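Local coordinates for peptidase M16 domain protein (Alicyclobacillus acidocaldarius subsp. acidocaldarius DSM 446, PDB 4XEA) that is a putative M16-family metallopeptidase that probably hydrolyses peptides at a metal-dependent active site, occupied here by nickel, at residues T21-P26 / F369-W374; H29-M34 / G200-D205. All coordinates share one frame; numbering follows the deposited sequence.

Interaction 1 of 2, residues T21-P26 / F369-W374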
loop_
_atom_site.group_PDB
_atom_site.type_symbol
_atom_site.label_atom_id
_atom_site.label_comp_id
_atom_site.label_asym_id
_atom_site.label_seq_id
_atom_site.Cartn_x
_atom_site.Cartn_y
_atom_site.Cartn_z
ATOM N N THR A 21 3.074 21.577 -14.443
ATOM C CA THR A 21 2.794 20.497 -15.395
ATOM C C THR A 21 1.421 19.929 -15.097
ATOM O O THR A 21 1.190 19.457 -13.985
ATOM C CB THR A 21 3.842 19.377 -15.303
ATOM O OG1 THR A 21 5.100 19.854 -15.860
ATOM C CG2 THR A 21 3.375 18.139 -16.079
ATOM N N LEU A 22 0.516 19.992 -16.079
ATOM C CA LEU A 22 -0.826 19.457 -15.946
ATOM C C LEU A 22 -0.973 18.251 -16.875
ATOM O O LEU A 22 -0.538 18.282 -18.028
ATOM C CB LEU A 22 -1.890 20.504 -16.294
ATOM C CG LEU A 22 -1.881 21.856 -15.568
ATOM C CD1 LEU A 22 -2.971 22.814 -16.155
ATOM C CD2 LEU A 22 -2.032 21.706 -14.058
HETATM N N MSE A 23 -1.551 17.179 -16.348
HETATM C CA MSE A 23 -1.826 15.963 -17.113
HETATM C C MSE A 23 -3.314 15.585 -17.012
HETATM O O MSE A 23 -3.686 14.677 -16.262
HETATM C CB MSE A 23 -0.942 14.813 -16.590
HETATM C CG MSE A 23 0.526 14.960 -16.960
HETATM SE SE MSE A 23 1.602 13.624 -16.033
HETATM C CE MSE A 23 1.836 14.604 -14.356
ATOM N N PRO A 24 -4.184 16.272 -17.778
ATOM C CA PRO A 24 -5.610 15.964 -17.703
ATOM C C PRO A 24 -5.946 14.568 -18.252
ATOM O O PRO A 24 -5.451 14.185 -19.297
ATOM C CB PRO A 24 -6.253 17.076 -18.554
ATOM C CG PRO A 24 -5.160 17.570 -19.456
ATOM C CD PRO A 24 -3.893 17.402 -18.681
ATOM N N ARG A 25 -6.758 13.803 -17.514
ATOM C CA ARG A 25 -7.168 12.440 -17.891
ATOM C C ARG A 25 -8.657 12.395 -17.607
ATOM O O ARG A 25 -9.062 12.089 -16.492
ATOM C CB ARG A 25 -6.390 11.393 -17.071
ATOM C CG ARG A 25 -4.865 11.603 -17.088
ATOM C CD ARG A 25 -4.133 10.701 -16.088
ATOM N NE ARG A 25 -4.223 9.296 -16.484
ATOM C CZ ARG A 25 -4.107 8.244 -15.673
ATOM N NH1 ARG A 25 -3.856 8.389 -14.375
ATOM N NH2 ARG A 25 -4.247 7.023 -16.179
ATOM N N PRO A 26 -9.483 12.731 -18.618
ATOM C CA PRO A 26 -10.911 13.029 -18.391
ATOM C C PRO A 26 -11.757 11.850 -17.932
ATOM O O PRO A 26 -12.828 12.054 -17.346
ATOM C CB PRO A 26 -11.396 13.564 -19.750
ATOM C CG PRO A 26 -10.341 13.205 -20.753
ATOM C CD PRO A 26 -9.043 13.089 -19.982
ATOM N N PHE A 369 1.646 8.174 -8.982
ATOM C CA PHE A 369 2.976 7.924 -9.572
ATOM C C PHE A 369 3.394 9.001 -10.604
ATOM O O PHE A 369 4.499 9.601 -10.535
ATOM C CB PHE A 369 3.025 6.516 -10.178
ATOM C CG PHE A 369 4.343 6.183 -10.863
ATOM C CD1 PHE A 369 5.318 5.443 -10.180
ATOM C CD2 PHE A 369 4.575 6.542 -12.182
ATOM C CE1 PHE A 369 6.535 5.106 -10.806
ATOM C CE2 PHE A 369 5.813 6.232 -12.811
ATOM C CZ PHE A 369 6.776 5.489 -12.103
ATOM N N LEU A 370 2.526 9.282 -11.570
ATOM C CA LEU A 370 2.828 10.294 -12.569
ATOM C C LEU A 370 3.272 11.607 -11.926
ATOM O O LEU A 370 4.244 12.247 -12.354
ATOM C CB LEU A 370 1.601 10.557 -13.456
ATOM C CG LEU A 370 1.237 9.455 -14.420
ATOM C CD1 LEU A 370 -0.210 9.609 -14.924
ATOM C CD2 LEU A 370 2.222 9.413 -15.550
ATOM N N VAL A 371 2.550 12.012 -10.894
ATOM C CA VAL A 371 2.778 13.316 -10.279
ATOM C C VAL A 371 4.069 13.300 -9.461
ATOM O O VAL A 371 4.945 14.127 -9.678
ATOM C CB VAL A 371 1.545 13.733 -9.398
ATOM C CG1 VAL A 371 1.931 14.911 -8.527
ATOM C CG2 VAL A 371 0.318 14.073 -10.302
ATOM N N ARG A 372 4.164 12.344 -8.531
ATOM C CA ARG A 372 5.308 12.197 -7.624
ATOM C C ARG A 372 6.615 12.130 -8.403
ATOM O O ARG A 372 7.589 12.808 -8.084
ATOM C CB ARG A 372 5.178 10.923 -6.772
ATOM C CG ARG A 372 4.988 11.129 -5.256
ATOM C CD ARG A 372 4.950 9.802 -4.464
ATOM N NE ARG A 372 5.707 8.722 -5.109
ATOM C CZ ARG A 372 5.151 7.631 -5.635
ATOM N NH1 ARG A 372 3.835 7.457 -5.583
ATOM N NH2 ARG A 372 5.905 6.709 -6.211
ATOM N N ASN A 373 6.630 11.302 -9.436
ATOM C CA ASN A 373 7.836 11.161 -10.262
ATOM C C ASN A 373 8.186 12.350 -11.145
ATOM O O ASN A 373 9.371 12.709 -11.266
ATOM C CB ASN A 373 7.791 9.862 -11.008
ATOM C CG ASN A 373 8.031 8.711 -10.071
ATOM O OD1 ASN A 373 9.151 8.436 -9.763
ATOM N ND2 ASN A 373 6.986 8.149 -9.501
ATOM N N TRP A 374 7.187 13.019 -11.697
ATOM C CA TRP A 374 7.441 14.244 -12.471
ATOM C C TRP A 374 8.116 15.255 -11.551
ATOM O O TRP A 374 9.187 15.823 -11.878
ATOM C CB TRP A 374 6.153 14.852 -13.081
ATOM C CG TRP A 374 6.448 15.551 -14.353
ATOM C CD1 TRP A 374 6.239 15.054 -15.591
ATOM C CD2 TRP A 374 7.023 16.855 -14.530
ATOM N NE1 TRP A 374 6.631 15.950 -16.534
ATOM C CE2 TRP A 374 7.178 17.046 -15.909
ATOM C CE3 TRP A 374 7.469 17.858 -13.655
ATOM C CZ2 TRP A 374 7.704 18.238 -16.463
ATOM C CZ3 TRP A 374 8.025 19.053 -14.199
ATOM C CH2 TRP A 374 8.171 19.209 -15.577
#

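Interaction 2 of 2, residues H29-M34 / G200-D205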
loop_
_atom_site.group_PDB
_atom_site.type_symbol
_atom_site.label_atom_id
_atom_site.label_comp_id
_atom_site.label_asym_id
_atom_site.label_seq_id
_atom_site.Cartn_x
_atom_site.Cartn_y
_atom_site.Cartn_z
ATOM N N HIS A 29 -12.073 9.948 -12.038
ATOM C CA HIS A 29 -12.766 10.701 -10.995
ATOM C C HIS A 29 -11.792 11.482 -10.132
ATOM O O HIS A 29 -12.106 12.578 -9.674
ATOM C CB HIS A 29 -13.572 9.755 -10.090
ATOM C CG HIS A 29 -14.652 8.984 -10.796
ATOM N ND1 HIS A 29 -15.853 9.548 -11.180
ATOM C CD2 HIS A 29 -14.711 7.684 -11.174
ATOM C CE1 HIS A 29 -16.613 8.624 -11.746
ATOM N NE2 HIS A 29 -15.948 7.481 -11.749
ATOM N N GLN A 30 -10.590 10.926 -9.915
ATOM C CA GLN A 30 -9.606 11.537 -9.033
ATOM C C GLN A 30 -8.714 12.532 -9.747
ATOM O O GLN A 30 -8.278 12.287 -10.873
ATOM C CB GLN A 30 -8.725 10.463 -8.405
ATOM C CG GLN A 30 -7.760 10.994 -7.334
ATOM C CD GLN A 30 -6.547 10.103 -7.148
ATOM O OE1 GLN A 30 -5.763 9.914 -8.057
ATOM N NE2 GLN A 30 -6.402 9.561 -5.967
ATOM N N THR A 31 -8.455 13.656 -9.086
ATOM C CA THR A 31 -7.351 14.569 -9.436
ATOM C C THR A 31 -6.356 14.496 -8.274
ATOM O O THR A 31 -6.768 14.451 -7.110
ATOM C CB THR A 31 -7.855 16.014 -9.669
ATOM O OG1 THR A 31 -8.718 16.021 -10.798
ATOM C CG2 THR A 31 -6.670 17.037 -9.946
ATOM N N TYR A 32 -5.059 14.411 -8.600
ATOM C CA TYR A 32 -4.002 14.329 -7.611
ATOM C C TYR A 32 -3.046 15.467 -7.954
ATOM O O TYR A 32 -2.645 15.647 -9.121
ATOM C CB TYR A 32 -3.337 12.943 -7.671
ATOM C CG TYR A 32 -2.274 12.623 -6.601
ATOM C CD1 TYR A 32 -0.993 13.204 -6.649
ATOM C CD2 TYR A 32 -2.524 11.713 -5.579
ATOM C CE1 TYR A 32 -0.013 12.903 -5.681
ATOM C CE2 TYR A 32 -1.533 11.401 -4.604
ATOM C CZ TYR A 32 -0.289 12.001 -4.677
ATOM O OH TYR A 32 0.687 11.731 -3.733
ATOM N N ALA A 33 -2.739 16.284 -6.956
ATOM C CA ALA A 33 -1.977 17.513 -7.174
ATOM C C ALA A 33 -0.838 17.583 -6.146
ATOM O O ALA A 33 -1.059 17.300 -4.967
ATOM C CB ALA A 33 -2.920 18.702 -7.005
HETATM N N MSE A 34 0.355 18.016 -6.569
HETATM C CA MSE A 34 1.471 18.143 -5.640
HETATM C C MSE A 34 2.242 19.441 -5.924
HETATM O O MSE A 34 2.551 19.734 -7.091
HETATM C CB MSE A 34 2.403 16.928 -5.763
HETATM C CG MSE A 34 3.717 17.000 -4.905
HETATM SE SE MSE A 34 4.799 15.363 -4.888
HETATM C CE MSE A 34 3.697 14.188 -3.773
ATOM N N GLY A 200 -5.064 13.907 -13.513
ATOM C CA GLY A 200 -6.361 13.282 -13.292
ATOM C C GLY A 200 -7.521 13.971 -13.983
ATOM O O GLY A 200 -7.345 14.648 -15.017
ATOM N N GLY A 201 -8.712 13.791 -13.409
ATOM C CA GLY A 201 -9.982 14.238 -14.029
ATOM C C GLY A 201 -10.326 15.703 -13.826
ATOM O O GLY A 201 -11.262 16.021 -13.129
ATOM N N PHE A 202 -9.564 16.597 -14.437
ATOM C CA PHE A 202 -9.817 18.049 -14.334
ATOM C C PHE A 202 -9.692 18.704 -15.701
ATOM O O PHE A 202 -9.081 18.139 -16.607
ATOM C CB PHE A 202 -8.814 18.701 -13.388
ATOM C CG PHE A 202 -7.369 18.640 -13.895
ATOM C CD1 PHE A 202 -6.601 17.483 -13.751
ATOM C CD2 PHE A 202 -6.806 19.732 -14.542
ATOM C CE1 PHE A 202 -5.306 17.424 -14.242
ATOM C CE2 PHE A 202 -5.490 19.684 -15.023
ATOM C CZ PHE A 202 -4.740 18.526 -14.869
ATOM N N ASP A 203 -10.230 19.915 -15.830
ATOM C CA ASP A 203 -10.161 20.651 -17.095
ATOM C C ASP A 203 -8.894 21.440 -17.079
ATOM O O ASP A 203 -8.715 22.287 -16.215
ATOM C CB ASP A 203 -11.380 21.572 -17.257
ATOM C CG ASP A 203 -11.343 22.355 -18.547
ATOM O OD1 ASP A 203 -10.402 23.139 -18.787
ATOM O OD2 ASP A 203 -12.261 22.177 -19.336
ATOM N N ALA A 204 -8.004 21.159 -18.019
ATOM C CA ALA A 204 -6.679 21.782 -18.006
ATOM C C ALA A 204 -6.717 23.298 -18.283
ATOM O O ALA A 204 -5.946 24.068 -17.706
ATOM C CB ALA A 204 -5.736 21.068 -18.989
ATOM N N ASP A 205 -7.629 23.732 -19.144
ATOM C CA ASP A 205 -7.741 25.166 -19.458
ATOM C C ASP A 205 -8.243 25.908 -18.217
ATOM O O ASP A 205 -7.767 26.989 -17.894
ATOM C CB ASP A 205 -8.712 25.423 -20.627
ATOM C CG ASP A 205 -8.294 24.732 -21.931
ATOM O OD1 ASP A 205 -7.093 24.692 -22.266
ATOM O OD2 ASP A 205 -9.202 24.256 -22.645
#

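Interaction 1 of 2, residues T21-P26 / F369-W374
Thr21 meets Trp374 through a first torsion (chi1 -72°) that sets CG2 anti to the backbone N and OG1 anti to the carbonyl carbon, an arrangement in which both branches lie over the same face of the indole. Met23, a selenomethionine, and Arg25 likewise hold CG anti to the carbonyl carbon, and each chain then bends at chi3 to meet the helix. The Thr21 methyl makes a CH-pi contact, CG2 standing 4.0 Å from the centroid of the Trp374 five-membered ring and 12° off its normal. The hydroxyl lies over the six-membered ring, offset from the middle of the indole as a whole, with Thr21 OG1 3.1 Å from Trp374 CZ2; it is no stranded polar group, since it is hydrogen-bonded to Thr11 OG1. One helical turn back, Met23 crosses Leu370, its SE 4.0 Å from Leu370 CB. The bent end brings Met23 CE against the helix backbone, 3.9 Å from Leu370 O, and leaves it in looser packing with Val371 CG2 at 4.4 Å. Arg25 offers a face of its guanidinium to the leucine tip, NH1 lying 3.9 Å from Leu370 CD1, while NH1 itself bonds to Asn367 OD1 and Asp365 O near the start of the helix, which would help hold the guanidinium in that orientation. No hydrogen bond crosses between 21-26 and 369-374: the contact is a buried, chiefly apolar helix-on-sheet packing, strand and helix running nearly antiparallel (165°). Helix 367-379, from the C-terminal half of the chain, thus covers one face of the N-terminal sheet. Its Val371 continues onto Tyr32 and Met34 of strand 31-37, Trp374 rests on Val197 of strand 194-200 and meets Phe385 edge-to-face, and Phe387 of helix 387-396 packs against Leu370.

Interaction 2 of 2, residues H29-M34 / G200-D205
Thr31 and Gly200 face each other as an antiparallel, non-hydrogen-bonded pair, CA to CA 4.2 Å, where strand 194-200 ends beside the start of strand 31-37. At this end of the mixed sheet the chain leaves strand 194-200 through an inverse gamma turn centred on Gly201, closed by Phe202 N to Gly200 O at 3.0 Å. The Gly201 N-H then gives the cross-segment bond, 3.0 Å to Gln30 O and fairly straight (163°), although the donor sits well above the carbonyl plane, 43° out of it. The same oxygen also takes a CA-H...O contact from Gly200 CA at 3.2 Å, an approach open to it because Gly200 carries no side chain on the side that faces Gln30. Side-chain contact is left to Thr31 and Phe202, which cross at about a right angle. Phe202 has CG between its backbone N and carbonyl carbon (chi1 65°), and this turns the ring back along the strand it has just left, with Gly200 N in plane at the ring edge. Thr31 meets this side chain with both branches: OG1 is 3.7 Å from Phe202 CB, and CG2, approaching the ring obliquely, is 3.8 Å from Phe202 CD1. Thr31 OG1 also lies close to Gly201 N, but the angle is too poor for a hydrogen bond. Beyond the strand pair, Phe202 packs on Leu22 and Pro24. The backbone N atoms of His29 and Gln30 bond to the Asp365 carboxylate of the second subunit, which places the residues leading into strand 31-37 at the subunit interface. After the turn helix 204-216 begins, and Asp203, its N-cap residue, accepts a hydrogen bond from Glu206 N through OD1.

Overall arrangement
Both contacts are buried and use the same N-terminal sheet, their centres about 8 Å apart. Interaction 1 lies on the face of the sheet and relies on side-chain packing against a helix; interaction 2 lies at a strand end, farther from the centre of the chain, and relies on backbone bonding. Gly200 joins them: its N and O probably bond to Met23 O and Arg25 N. Val371 also links helix and strand, its CG2 packing on Tyr32 O. Asn367 serves both, since besides holding Arg25 it hydrogen-bonds through ND2 to Gln30 OE1. Asp365 of the same chain serves interaction 1, whereas Asp365 of the second subunit serves interaction 2.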